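Long-range contacts in lipopolysaccharide biosynthesis protein wbpB (Thermus thermophilus, PDB 3O9Z), which acts as an NAD-dependent dehydrogenase in the biosynthesis of the lipopolysaccharide sugar 2,3-diacetamido-2,3-dideoxy-D-mannuronic acid: residues T128-L138 / F258-V269; S101-P109 / K176-H187. One frame throughout, in Å; residues are numbered along the deposited sequence.

In the fold
Along the chain the four segments come in the order 101-109, 128-138, 176-187, 258-269. Contact 2 joins the first to the third, bringing the loop after Rossmann strand 98-101 against helices 174-177 and 180-183 and the start of helix 186-196, which follow strand 152-160 of the C-terminal domain, and closing 66 residues. Contact 1 joins the second to the fourth across 119 residues, setting the turn after strand 126-128 against the loop that follows strand 254-257 and the start of helix 266-274. Their segments alternate, so the two loops cross. Their centres are about 17 Å apart, yet they touch: V129 N lies 2.9 Å from S101 O, and H266 NE2 2.7 Å from E102 OE2. Both reach NAD and 2-oxoglutarate.

Contact 1 of 2, residues T128-L138 / F258-V269; sequences TVLQLRVHPSL and FSEGFTDLHTEV. With NAD (nicotinamide-adenine-dinucleotide), chain E; AKG (2-oxoglutaric acid), chain F.
Q131 crosses L265 at about a right angle, CB against CB, with V269 CG2 also close by, and then turns its carboxamide onto F262. Here the turn after Rossmann strand 126-128 meets the segment leading from strand 254-257 into helix 266-274, forming part of the nicotinamide end of the NAD pocket. With CG held between the backbone N and carbonyl carbon (chi1 76°) and the chain bent at chi2 (-103°), OE1 comes to lie 3.5 Å above the F262 ring plane, offset toward its rim. The carboxamide ends in a two-bond amide pair with the nicotinamide: NAD N7N donates to Q131 OE1 at 2.9 Å, and Q131 NE2 returns a bond to NAD O7N at 3.0 Å, both nearly straight. The F262 ring is met at its edge by L132, whose CD2 is 3.6 Å from CE1. Next to the nicotinamide amide, V129 CG1 sits over one face of H266, 3.9 Å from the ring centroid, a CH-pi contact; H266 NE2 is bonded to E102. V134 CG2 extends the apolar seam, touching both L265 CB and V269 CG2.

At the other end H135 is the N-cap of helix 136-146. S137 N donates to its ND1 at 3.1 Å, in the ring plane, while NE2 gives a weak bond to E260 O at 3.0 Å (133°). F258 CB covers one face of this imidazole, and L138 CD1 in turn stands over a face of the F258 ring, 4.2 Å from its centroid. Because ND1 accepts and NE2 donates, H135 is probably neutral. For Q131, the reciprocal pair matches the two amides donor to acceptor and would hold the nicotinamide carboxamide in one rotation relative to Q131.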
loop_
_atom_site.group_PDB
_atom_site.type_symbol
_atom_site.label_atom_id
_atom_site.label_comp_id
_atom_site.label_asym_id
_atom_site.label_seq_id
_atom_site.Cartn_x
_atom_site.Cartn_y
_atom_site.Cartn_z
ATOM N N THR A 128 14.095 0.112 25.082
ATOM C CA THR A 128 13.698 1.203 24.189
ATOM C C THR A 128 14.822 2.196 23.918
ATOM O O THR A 128 15.808 2.338 24.648
ATOM C CB THR A 128 12.389 1.868 24.674
ATOM O OG1 THR A 128 11.816 2.751 23.691
ATOM C CG2 THR A 128 12.658 2.640 25.936
ATOM N N VAL A 129 14.714 2.896 22.787
ATOM C CA VAL A 129 15.691 3.923 22.415
ATOM C C VAL A 129 15.225 5.288 22.954
ATOM O O VAL A 129 14.235 5.864 22.489
ATOM C CB VAL A 129 15.836 4.020 20.874
ATOM C CG1 VAL A 129 16.822 5.131 20.446
ATOM C CG2 VAL A 129 16.258 2.678 20.331
ATOM N N LEU A 130 15.944 5.770 23.959
ATOM C CA LEU A 130 15.695 7.107 24.501
ATOM C C LEU A 130 17.042 7.813 24.504
ATOM O O LEU A 130 17.755 7.825 25.508
ATOM C CB LEU A 130 15.138 7.029 25.937
ATOM C CG LEU A 130 13.686 6.557 25.947
ATOM C CD1 LEU A 130 13.273 5.915 27.292
ATOM C CD2 LEU A 130 12.727 7.629 25.480
ATOM N N GLN A 131 17.486 8.339 23.367
ATOM C CA GLN A 131 18.868 8.798 23.318
ATOM C C GLN A 131 19.156 10.003 24.179
ATOM O O GLN A 131 20.324 10.277 24.407
ATOM C CB GLN A 131 19.303 9.026 21.863
ATOM C CG GLN A 131 18.777 10.286 21.213
ATOM C CD GLN A 131 17.628 10.066 20.243
ATOM O OE1 GLN A 131 17.556 10.754 19.207
ATOM N NE2 GLN A 131 16.778 9.084 20.503
ATOM N N LEU A 132 18.146 10.763 24.601
ATOM C CA LEU A 132 18.485 11.866 25.509
ATOM C C LEU A 132 19.129 11.377 26.808
ATOM O O LEU A 132 19.918 12.103 27.437
ATOM C CB LEU A 132 17.264 12.746 25.785
ATOM C CG LEU A 132 16.728 13.537 24.593
ATOM C CD1 LEU A 132 15.626 14.484 25.078
ATOM C CD2 LEU A 132 17.852 14.290 23.953
ATOM N N ARG A 133 18.820 10.145 27.211
ATOM C CA ARG A 133 19.415 9.622 28.452
ATOM C C ARG A 133 20.897 9.284 28.315
ATOM O O ARG A 133 21.563 8.998 29.320
ATOM C CB ARG A 133 18.651 8.407 28.975
ATOM C CG ARG A 133 17.212 8.703 29.315
ATOM C CD ARG A 133 16.600 7.519 30.028
ATOM N NE ARG A 133 15.198 7.687 30.358
ATOM C CZ ARG A 133 14.630 7.115 31.408
ATOM N NH1 ARG A 133 15.357 6.367 32.237
ATOM N NH2 ARG A 133 13.333 7.267 31.629
ATOM N N VAL A 134 21.422 9.298 27.091
ATOM C CA VAL A 134 22.863 9.167 26.898
ATOM C C VAL A 134 23.508 10.437 26.342
ATOM O O VAL A 134 24.687 10.473 25.977
ATOM C CB VAL A 134 23.211 7.897 26.052
ATOM C CG1 VAL A 134 22.618 6.672 26.738
ATOM C CG2 VAL A 134 22.658 8.024 24.613
ATOM N N HIS A 135 22.730 11.514 26.246
ATOM C CA HIS A 135 23.312 12.761 25.779
ATOM C C HIS A 135 24.259 13.340 26.815
ATOM O O HIS A 135 23.850 13.549 27.944
ATOM C CB HIS A 135 22.189 13.763 25.501
ATOM C CG HIS A 135 22.642 14.967 24.731
ATOM N ND1 HIS A 135 23.564 15.866 25.220
ATOM C CD2 HIS A 135 22.325 15.400 23.487
ATOM C CE1 HIS A 135 23.767 16.821 24.326
ATOM N NE2 HIS A 135 23.030 16.558 23.265
ATOM N N PRO A 136 25.536 13.557 26.468
ATOM C CA PRO A 136 26.494 13.972 27.489
ATOM C C PRO A 136 26.122 15.243 28.258
ATOM O O PRO A 136 26.432 15.329 29.448
ATOM C CB PRO A 136 27.787 14.198 26.688
ATOM C CG PRO A 136 27.641 13.265 25.533
ATOM C CD PRO A 136 26.184 13.332 25.160
ATOM N N SER A 137 25.456 16.206 27.616
ATOM C CA SER A 137 25.107 17.444 28.316
ATOM C C SER A 137 24.010 17.195 29.342
ATOM O O SER A 137 23.922 17.865 30.376
ATOM C CB SER A 137 24.591 18.486 27.321
ATOM O OG SER A 137 25.656 18.984 26.535
ATOM N N LEU A 138 23.141 16.254 29.007
ATOM C CA LEU A 138 22.015 15.957 29.875
ATOM C C LEU A 138 22.415 14.995 31.003
ATOM O O LEU A 138 21.932 15.117 32.129
ATOM C CB LEU A 138 20.824 15.440 29.039
ATOM C CG LEU A 138 20.353 16.459 27.983
ATOM C CD1 LEU A 138 19.232 15.802 27.203
ATOM C CD2 LEU A 138 19.847 17.715 28.736
ATOM N N PHE A 258 20.347 21.186 23.759
ATOM C CA PHE A 258 20.888 19.835 23.546
ATOM C C PHE A 258 20.701 19.260 22.153
ATOM O O PHE A 258 20.634 18.046 21.982
ATOM C CB PHE A 258 20.368 18.847 24.598
ATOM C CG PHE A 258 18.875 18.850 24.765
ATOM C CD1 PHE A 258 18.276 19.711 25.683
ATOM C CD2 PHE A 258 18.080 17.974 24.031
ATOM C CE1 PHE A 258 16.896 19.671 25.899
ATOM C CE2 PHE A 258 16.694 17.934 24.225
ATOM C CZ PHE A 258 16.109 18.792 25.166
ATOM N N SER A 259 20.622 20.114 21.144
ATOM C CA SER A 259 20.480 19.641 19.772
ATOM C C SER A 259 21.751 19.025 19.188
ATOM O O SER A 259 21.697 18.121 18.347
ATOM C CB SER A 259 20.029 20.801 18.894
ATOM O OG SER A 259 18.663 21.125 19.166
ATOM N N GLU A 260 22.895 19.490 19.672
ATOM C CA GLU A 260 24.130 19.049 19.049
ATOM C C GLU A 260 24.376 17.605 19.433
ATOM O O GLU A 260 24.313 17.245 20.610
ATOM C CB GLU A 260 25.269 19.961 19.493
ATOM C CG GLU A 260 25.218 21.300 18.767
ATOM C CD GLU A 260 26.170 22.333 19.346
ATOM O OE1 GLU A 260 26.763 23.089 18.545
ATOM O OE2 GLU A 260 26.316 22.397 20.592
ATOM N N GLY A 261 24.597 16.758 18.426
ATOM C CA GLY A 261 24.724 15.324 18.659
ATOM C C GLY A 261 23.431 14.555 18.874
ATOM O O GLY A 261 23.472 13.346 19.081
ATOM N N PHE A 262 22.289 15.238 18.860
ATOM C CA PHE A 262 20.996 14.538 18.961
ATOM C C PHE A 262 20.805 13.338 18.018
ATOM O O PHE A 262 20.192 12.337 18.399
ATOM C CB PHE A 262 19.852 15.551 18.738
ATOM C CG PHE A 262 18.464 14.997 18.989
ATOM C CD1 PHE A 262 17.956 14.907 20.272
ATOM C CD2 PHE A 262 17.671 14.505 17.951
ATOM C CE1 PHE A 262 16.686 14.366 20.510
ATOM C CE2 PHE A 262 16.396 13.977 18.184
ATOM C CZ PHE A 262 15.874 13.935 19.459
ATOM N N THR A 263 21.270 13.463 16.779
ATOM C CA THR A 263 21.138 12.385 15.807
ATOM C C THR A 263 22.328 11.430 15.776
ATOM O O THR A 263 22.386 10.543 14.915
ATOM C CB THR A 263 20.964 12.965 14.410
ATOM O OG1 THR A 263 22.134 13.723 14.067
ATOM C CG2 THR A 263 19.738 13.885 14.388
ATOM N N ASP A 264 23.217 11.544 16.768
ATOM C CA ASP A 264 24.471 10.786 16.768
ATOM C C ASP A 264 24.673 9.898 17.996
ATOM O O ASP A 264 25.831 9.734 18.423
ATOM C CB ASP A 264 25.631 11.776 16.761
ATOM C CG ASP A 264 26.373 11.783 15.453
ATOM O OD1 ASP A 264 27.382 11.046 15.347
ATOM O OD2 ASP A 264 25.937 12.521 14.543
ATOM N N LEU A 265 23.590 9.379 18.576
ATOM C CA LEU A 265 23.599 8.553 19.814
ATOM C C LEU A 265 22.934 7.158 19.795
ATOM O O LEU A 265 22.818 6.473 20.818
ATOM C CB LEU A 265 22.913 9.343 20.941
ATOM C CG LEU A 265 23.595 10.636 21.321
ATOM C CD1 LEU A 265 22.630 11.642 21.987
ATOM C CD2 LEU A 265 24.782 10.346 22.222
ATOM N N HIS A 266 22.447 6.689 18.647
ATOM C CA HIS A 266 21.812 5.382 18.636
ATOM C C HIS A 266 22.790 4.244 18.972
ATOM O O HIS A 266 22.402 3.248 19.556
ATOM C CB HIS A 266 21.137 5.113 17.282
ATOM C CG HIS A 266 19.743 5.661 17.186
ATOM N ND1 HIS A 266 19.451 6.992 17.416
ATOM C CD2 HIS A 266 18.565 5.045 16.934
ATOM C CE1 HIS A 266 18.148 7.177 17.261
ATOM N NE2 HIS A 266 17.597 6.017 16.962
ATOM N N THR A 267 24.037 4.392 18.542
ATOM C CA THR A 267 24.959 3.275 18.776
ATOM C C THR A 267 25.207 3.131 20.286
ATOM O O THR A 267 25.177 2.031 20.839
ATOM C CB THR A 267 26.270 3.510 18.027
ATOM O OG1 THR A 267 26.015 3.436 16.613
ATOM C CG2 THR A 267 27.311 2.466 18.448
ATOM N N GLU A 268 25.315 4.273 20.964
ATOM C CA GLU A 268 25.390 4.226 22.420
ATOM C C GLU A 268 24.186 3.640 23.168
ATOM O O GLU A 268 24.352 2.862 24.092
ATOM C CB GLU A 268 25.770 5.612 22.947
ATOM C CG GLU A 268 25.850 5.675 24.473
ATOM C CD GLU A 268 26.995 4.879 25.055
ATOM O OE1 GLU A 268 27.978 4.585 24.324
ATOM O OE2 GLU A 268 26.895 4.592 26.269
ATOM N N VAL A 269 22.943 3.909 22.753
ATOM C CA VAL A 269 21.825 3.161 23.275
ATOM C C VAL A 269 21.994 1.648 23.081
ATOM O O VAL A 269 21.601 0.870 23.930
ATOM C CB VAL A 269 20.522 3.702 22.633
ATOM C CG1 VAL A 269 19.312 2.939 23.090
ATOM C CG2 VAL A 269 20.398 5.188 23.006
HETATM P PA NAD E . 9.089 6.314 8.525
HETATM O O1A NAD E . 10.198 6.961 7.784
HETATM O O2A NAD E . 7.613 6.575 8.187
HETATM O O5B NAD E . 9.449 4.786 8.350
HETATM C C5B NAD E . 8.511 3.896 8.888
HETATM C C4B NAD E . 8.755 2.503 8.257
HETATM O O4B NAD E . 7.943 1.492 8.908
HETATM C C3B NAD E . 8.264 2.538 6.783
HETATM O O3B NAD E . 9.308 2.135 5.872
HETATM C C2B NAD E . 7.034 1.614 6.759
HETATM O O2B NAD E . 6.823 0.922 5.520
HETATM C C1B NAD E . 7.494 0.617 7.864
HETATM N N9A NAD E . 6.339 -0.173 8.365
HETATM C C8A NAD E . 4.989 -0.001 8.345
HETATM N N7A NAD E . 4.371 -1.046 8.892
HETATM C C5A NAD E . 5.331 -1.975 9.203
HETATM C C6A NAD E . 5.324 -3.301 9.782
HETATM N N6A NAD E . 4.137 -3.909 10.092
HETATM N N1A NAD E . 6.542 -3.808 9.931
HETATM C C2A NAD E . 7.733 -3.299 9.648
HETATM N N3A NAD E . 7.764 -2.067 9.077
HETATM C C4A NAD E . 6.595 -1.440 8.905
HETATM O O3 NAD E . 9.263 6.636 10.082
HETATM P PN NAD E . 10.532 6.858 10.968
HETATM O O1N NAD E . 10.753 8.361 11.137
HETATM O O2N NAD E . 11.668 6.005 10.477
HETATM O O5D NAD E . 10.025 6.435 12.423
HETATM C C5D NAD E . 10.168 5.062 12.685
HETATM C C4D NAD E . 10.118 4.918 14.217
HETATM O O4D NAD E . 11.342 5.519 14.695
HETATM C C3D NAD E . 8.946 5.610 14.927
HETATM O O3D NAD E . 8.676 4.815 16.126
HETATM C C2D NAD E . 9.601 6.924 15.381
HETATM O O2D NAD E . 9.006 7.447 16.559
HETATM C C1D NAD E . 11.078 6.589 15.620
HETATM N N1N NAD E . 11.969 7.733 15.430
HETATM C C2N NAD E . 12.871 8.008 16.348
HETATM C C3N NAD E . 13.776 9.047 16.272
HETATM C C7N NAD E . 14.661 9.240 17.435
HETATM O O7N NAD E . 14.930 8.308 18.223
HETATM N N7N NAD E . 15.240 10.434 17.485
HETATM C C4N NAD E . 13.738 9.842 15.119
HETATM C C5N NAD E . 12.831 9.472 14.125
HETATM C C6N NAD E . 11.950 8.402 14.267
HETATM C C1 AKG F . 10.936 11.824 15.573
HETATM O O1 AKG F . 10.906 12.559 14.552
HETATM O O2 AKG F . 10.178 10.856 15.699
HETATM C C2 AKG F . 11.928 11.980 16.614
HETATM O O5 AKG F . 11.901 11.215 17.576
HETATM C C3 AKG F . 12.956 13.078 16.536
HETATM C C4 AKG F . 12.421 14.270 17.329
HETATM C C5 AKG F . 13.270 15.519 17.193
HETATM O O3 AKG F . 13.648 15.881 16.063
HETATM O O4 AKG F . 13.575 16.154 18.205
#

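Contact 2 of 2, residues S101-P109 / K176-H187; sequences SEKPLVLWP and KSGGLATNIGIH. With NAD (nicotinamide-adenine-dinucleotide), chain E; AKG (2-oxoglutaric acid), chain F.
P104, preceded by a cis peptide, brings its CA within 6.2 Å of I186 CA, and further along L107 CA comes equally near G178 CA at 6.2 Å, where the loop after strand 98-101 passes the short helices of 176-187. E102, K103 and P104 form the Glu-Lys-Pro signature of the Gfo/Idh/MocA oxidoreductases, placed here where the Rossmann domain meets the C-terminal alpha/beta domain.

K103 carries the contact. CG lies between its backbone N and carbonyl carbon (chi1 45°), and further bends at chi2 and chi3 fold the chain back beside I186, which runs past it in the opposite direction; the packing is tight, with CE 3.4 Å from I186 CG2. The folding delivers NZ to three acceptors: N183 O at 2.8 Å, nearly along the C=O axis (165°), the nicotinamide ribose O2D of NAD at 2.8 Å, and the keto oxygen O5 of 2-oxoglutarate, also at 2.8 Å. Three bonds thus grip one ammonium and tie protein, cofactor and ligand together. E102 OE1 accepts from K103 N on the anti side, 20° out of the carboxylate plane.

Further along, P104 and L107 make mainly van der Waals contacts. P104 CG meets T182 CG2 at 3.7 Å, crossing it at about a right angle, and L107 CD2 packs on the same methyl and on the CA of G178, whose positive phi follows the end of helix 174-177. T182 OG1 is bonded to R295. H187 crosses the K103 chain at about a right angle, and its NE2 donates to AKG O5 at 2.8 Å (145°), the oxygen lying at the ring edge.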
loop_
_atom_site.group_PDB
_atom_site.type_symbol
_atom_site.label_atom_id
_atom_site.label_comp_id
_atom_site.label_asym_id
_atom_site.label_seq_id
_atom_site.Cartn_x
_atom_site.Cartn_y
_atom_site.Cartn_z
ATOM N N SER A 101 12.972 -1.363 21.019
ATOM C CA SER A 101 12.026 -0.587 20.229
ATOM C C SER A 101 12.377 0.894 20.226
ATOM O O SER A 101 12.816 1.455 21.222
ATOM C CB SER A 101 10.647 -0.726 20.832
ATOM O OG SER A 101 9.655 -0.039 20.100
ATOM N N GLU A 102 12.194 1.515 19.059
ATOM C CA GLU A 102 12.190 2.981 19.036
ATOM C C GLU A 102 11.212 3.539 20.049
ATOM O O GLU A 102 10.210 2.914 20.415
ATOM C CB GLU A 102 11.868 3.490 17.624
ATOM C CG GLU A 102 13.104 3.621 16.754
ATOM C CD GLU A 102 14.057 4.710 17.211
ATOM O OE1 GLU A 102 13.629 5.507 18.120
ATOM O OE2 GLU A 102 15.176 4.836 16.679
ATOM N N LYS A 103 11.428 4.818 20.377
ATOM C CA LYS A 103 10.440 5.588 21.140
ATOM C C LYS A 103 9.214 5.912 20.287
ATOM O O LYS A 103 9.288 5.913 19.043
ATOM C CB LYS A 103 11.058 6.855 21.762
ATOM C CG LYS A 103 11.977 7.692 20.853
ATOM C CD LYS A 103 11.379 8.205 19.518
ATOM C CE LYS A 103 10.204 9.162 19.697
ATOM N NZ LYS A 103 9.769 9.542 18.283
ATOM N N PRO A 104 8.070 6.140 20.917
ATOM C CA PRO A 104 7.738 5.791 22.323
ATOM C C PRO A 104 7.743 4.270 22.393
ATOM O O PRO A 104 7.332 3.617 21.436
ATOM C CB PRO A 104 6.305 6.324 22.495
ATOM C CG PRO A 104 5.712 6.211 21.064
ATOM C CD PRO A 104 6.882 6.589 20.176
ATOM N N LEU A 105 8.182 3.682 23.503
ATOM C CA LEU A 105 8.229 2.213 23.588
ATOM C C LEU A 105 6.900 1.569 23.194
ATOM O O LEU A 105 6.879 0.627 22.371
ATOM C CB LEU A 105 8.644 1.835 25.047
ATOM C CG LEU A 105 8.929 0.339 25.328
ATOM C CD1 LEU A 105 9.845 -0.200 24.249
ATOM C CD2 LEU A 105 9.610 0.228 26.709
ATOM N N VAL A 106 5.788 2.025 23.767
ATOM C CA VAL A 106 4.445 1.694 23.342
ATOM C C VAL A 106 3.569 2.934 23.504
ATOM O O VAL A 106 4.071 3.966 23.992
ATOM C CB VAL A 106 3.808 0.501 24.100
ATOM C CG1 VAL A 106 4.667 -0.777 23.942
ATOM C CG2 VAL A 106 3.671 0.853 25.634
ATOM N N LEU A 107 2.318 2.853 23.097
ATOM C CA LEU A 107 1.408 4.004 23.126
ATOM C C LEU A 107 0.688 4.143 24.455
ATOM O O LEU A 107 0.314 5.236 24.850
ATOM C CB LEU A 107 0.394 3.991 21.971
ATOM C CG LEU A 107 0.997 4.239 20.577
ATOM C CD1 LEU A 107 -0.177 4.209 19.561
ATOM C CD2 LEU A 107 1.730 5.599 20.708
ATOM N N TRP A 108 0.414 3.038 25.156
ATOM C CA TRP A 108 -0.511 3.082 26.311
ATOM C C TRP A 108 0.066 2.422 27.565
ATOM O O TRP A 108 0.701 1.389 27.498
ATOM C CB TRP A 108 -1.813 2.364 25.949
ATOM C CG TRP A 108 -2.530 2.998 24.806
ATOM C CD1 TRP A 108 -2.497 2.615 23.483
ATOM C CD2 TRP A 108 -3.378 4.149 24.870
ATOM N NE1 TRP A 108 -3.293 3.458 22.736
ATOM C CE2 TRP A 108 -3.837 4.412 23.555
ATOM C CE3 TRP A 108 -3.815 4.981 25.903
ATOM C CZ2 TRP A 108 -4.711 5.463 23.266
ATOM C CZ3 TRP A 108 -4.660 6.056 25.596
ATOM C CH2 TRP A 108 -5.108 6.274 24.299
ATOM N N PRO A 109 -0.271 2.964 28.752
ATOM C CA PRO A 109 0.056 2.246 29.990
ATOM C C PRO A 109 -0.488 0.800 30.060
ATOM O O PRO A 109 0.237 -0.005 30.610
ATOM C CB PRO A 109 -0.590 3.109 31.093
ATOM C CG PRO A 109 -0.561 4.532 30.467
ATOM C CD PRO A 109 -0.896 4.280 28.994
ATOM N N LYS A 176 -2.109 5.918 15.148
ATOM C CA LYS A 176 -0.827 5.348 14.822
ATOM C C LYS A 176 0.347 5.934 15.590
ATOM O O LYS A 176 1.321 5.248 15.897
ATOM C CB LYS A 176 -0.533 5.387 13.307
ATOM C CG LYS A 176 -1.572 4.640 12.484
ATOM C CD LYS A 176 -1.090 4.487 11.043
ATOM C CE LYS A 176 -2.162 3.671 10.303
ATOM N NZ LYS A 176 -1.604 3.294 8.953
ATOM N N SER A 177 0.251 7.246 15.828
ATOM C CA SER A 177 1.397 7.951 16.401
ATOM C C SER A 177 1.303 8.311 17.883
ATOM O O SER A 177 2.341 8.555 18.477
ATOM C CB SER A 177 1.675 9.260 15.626
ATOM O OG SER A 177 0.699 10.206 15.957
ATOM N N GLY A 178 0.066 8.358 18.351
ATOM C CA GLY A 178 -0.244 8.863 19.693
ATOM C C GLY A 178 -0.384 10.368 19.783
ATOM O O GLY A 178 -0.706 10.892 20.857
ATOM N N GLY A 179 -0.246 11.047 18.652
ATOM C CA GLY A 179 -0.407 12.490 18.615
ATOM C C GLY A 179 0.957 13.159 18.798
ATOM O O GLY A 179 1.945 12.537 19.169
ATOM N N LEU A 180 1.008 14.472 18.579
ATOM C CA LEU A 180 2.256 15.239 18.640
ATOM C C LEU A 180 3.006 15.090 19.974
ATOM O O LEU A 180 4.216 14.907 20.001
ATOM C CB LEU A 180 1.946 16.705 18.289
ATOM C CG LEU A 180 3.172 17.618 18.256
ATOM C CD1 LEU A 180 3.978 17.257 17.037
ATOM C CD2 LEU A 180 2.708 19.073 18.157
ATOM N N ALA A 181 2.250 15.179 21.075
ATOM C CA ALA A 181 2.895 15.102 22.394
ATOM C C ALA A 181 3.490 13.741 22.701
ATOM O O ALA A 181 4.445 13.639 23.489
ATOM C CB ALA A 181 1.878 15.466 23.488
ATOM N N THR A 182 3.047 12.717 21.981
ATOM C CA THR A 182 3.676 11.407 22.105
ATOM C C THR A 182 4.812 11.271 21.089
ATOM O O THR A 182 5.953 10.979 21.436
ATOM C CB THR A 182 2.661 10.305 21.850
ATOM O OG1 THR A 182 1.678 10.296 22.898
ATOM C CG2 THR A 182 3.329 8.924 21.844
ATOM N N ASN A 183 4.470 11.444 19.816
ATOM C CA ASN A 183 5.422 11.141 18.761
ATOM C C ASN A 183 6.673 11.971 18.870
ATOM O O ASN A 183 7.736 11.410 18.706
ATOM C CB ASN A 183 4.787 11.333 17.387
ATOM C CG ASN A 183 5.669 10.808 16.289
ATOM O OD1 ASN A 183 6.122 9.666 16.362
ATOM N ND2 ASN A 183 5.999 11.657 15.305
ATOM N N ILE A 184 6.544 13.273 19.136
ATOM C CA ILE A 184 7.736 14.080 19.305
ATOM C C ILE A 184 7.974 14.297 20.799
ATOM O O ILE A 184 9.082 14.147 21.260
ATOM C CB ILE A 184 7.571 15.416 18.587
ATOM C CG1 ILE A 184 7.225 15.200 17.109
ATOM C CG2 ILE A 184 8.875 16.222 18.718
ATOM C CD1 ILE A 184 8.278 14.486 16.257
ATOM N N GLY A 185 6.931 14.618 21.539
ATOM C CA GLY A 185 7.094 15.000 22.957
ATOM C C GLY A 185 7.621 13.934 23.876
ATOM O O GLY A 185 8.219 14.281 24.908
ATOM N N ILE A 186 7.528 12.657 23.493
ATOM C CA ILE A 186 7.976 11.631 24.446
ATOM C C ILE A 186 9.423 11.834 24.855
ATOM O O ILE A 186 9.818 11.501 25.984
ATOM C CB ILE A 186 7.750 10.227 23.868
ATOM C CG1 ILE A 186 7.908 9.177 24.989
ATOM C CG2 ILE A 186 8.676 9.901 22.672
ATOM C CD1 ILE A 186 6.688 9.129 25.857
ATOM N N HIS A 187 10.267 12.357 23.964
ATOM C CA HIS A 187 11.655 12.612 24.287
ATOM C C HIS A 187 11.751 13.475 25.531
ATOM O O HIS A 187 12.535 13.150 26.428
ATOM C CB HIS A 187 12.348 13.330 23.124
ATOM C CG HIS A 187 12.779 12.435 22.005
ATOM N ND1 HIS A 187 13.782 11.496 22.135
ATOM C CD2 HIS A 187 12.364 12.382 20.717
ATOM C CE1 HIS A 187 13.967 10.899 20.969
ATOM N NE2 HIS A 187 13.102 11.396 20.102
HETATM P PA NAD E . 9.089 6.314 8.525
HETATM O O1A NAD E . 10.198 6.961 7.784
HETATM O O2A NAD E . 7.613 6.575 8.187
HETATM O O5B NAD E . 9.449 4.786 8.350
HETATM C C5B NAD E . 8.511 3.896 8.888
HETATM C C4B NAD E . 8.755 2.503 8.257
HETATM O O4B NAD E . 7.943 1.492 8.908
HETATM C C3B NAD E . 8.264 2.538 6.783
HETATM O O3B NAD E . 9.308 2.135 5.872
HETATM C C2B NAD E . 7.034 1.614 6.759
HETATM O O2B NAD E . 6.823 0.922 5.520
HETATM C C1B NAD E . 7.494 0.617 7.864
HETATM N N9A NAD E . 6.339 -0.173 8.365
HETATM C C8A NAD E . 4.989 -0.001 8.345
HETATM N N7A NAD E . 4.371 -1.046 8.892
HETATM C C5A NAD E . 5.331 -1.975 9.203
HETATM C C6A NAD E . 5.324 -3.301 9.782
HETATM N N6A NAD E . 4.137 -3.909 10.092
HETATM N N1A NAD E . 6.542 -3.808 9.931
HETATM C C2A NAD E . 7.733 -3.299 9.648
HETATM N N3A NAD E . 7.764 -2.067 9.077
HETATM C C4A NAD E . 6.595 -1.440 8.905
HETATM O O3 NAD E . 9.263 6.636 10.082
HETATM P PN NAD E . 10.532 6.858 10.968
HETATM O O1N NAD E . 10.753 8.361 11.137
HETATM O O2N NAD E . 11.668 6.005 10.477
HETATM O O5D NAD E . 10.025 6.435 12.423
HETATM C C5D NAD E . 10.168 5.062 12.685
HETATM C C4D NAD E . 10.118 4.918 14.217
HETATM O O4D NAD E . 11.342 5.519 14.695
HETATM C C3D NAD E . 8.946 5.610 14.927
HETATM O O3D NAD E . 8.676 4.815 16.126
HETATM C C2D NAD E . 9.601 6.924 15.381
HETATM O O2D NAD E . 9.006 7.447 16.559
HETATM C C1D NAD E . 11.078 6.589 15.620
HETATM N N1N NAD E . 11.969 7.733 15.430
HETATM C C2N NAD E . 12.871 8.008 16.348
HETATM C C3N NAD E . 13.776 9.047 16.272
HETATM C C7N NAD E . 14.661 9.240 17.435
HETATM O O7N NAD E . 14.930 8.308 18.223
HETATM N N7N NAD E . 15.240 10.434 17.485
HETATM C C4N NAD E . 13.738 9.842 15.119
HETATM C C5N NAD E . 12.831 9.472 14.125
HETATM C C6N NAD E . 11.950 8.402 14.267
HETATM C C1 AKG F . 10.936 11.824 15.573
HETATM O O1 AKG F . 10.906 12.559 14.552
HETATM O O2 AKG F . 10.178 10.856 15.699
HETATM C C2 AKG F . 11.928 11.980 16.614
HETATM O O5 AKG F . 11.901 11.215 17.576
HETATM C C3 AKG F . 12.956 13.078 16.536
HETATM C C4 AKG F . 12.421 14.270 17.329
HETATM C C5 AKG F . 13.270 15.519 17.193
HETATM O O3 AKG F . 13.648 15.881 16.063
HETATM O O4 AKG F . 13.575 16.154 18.205
#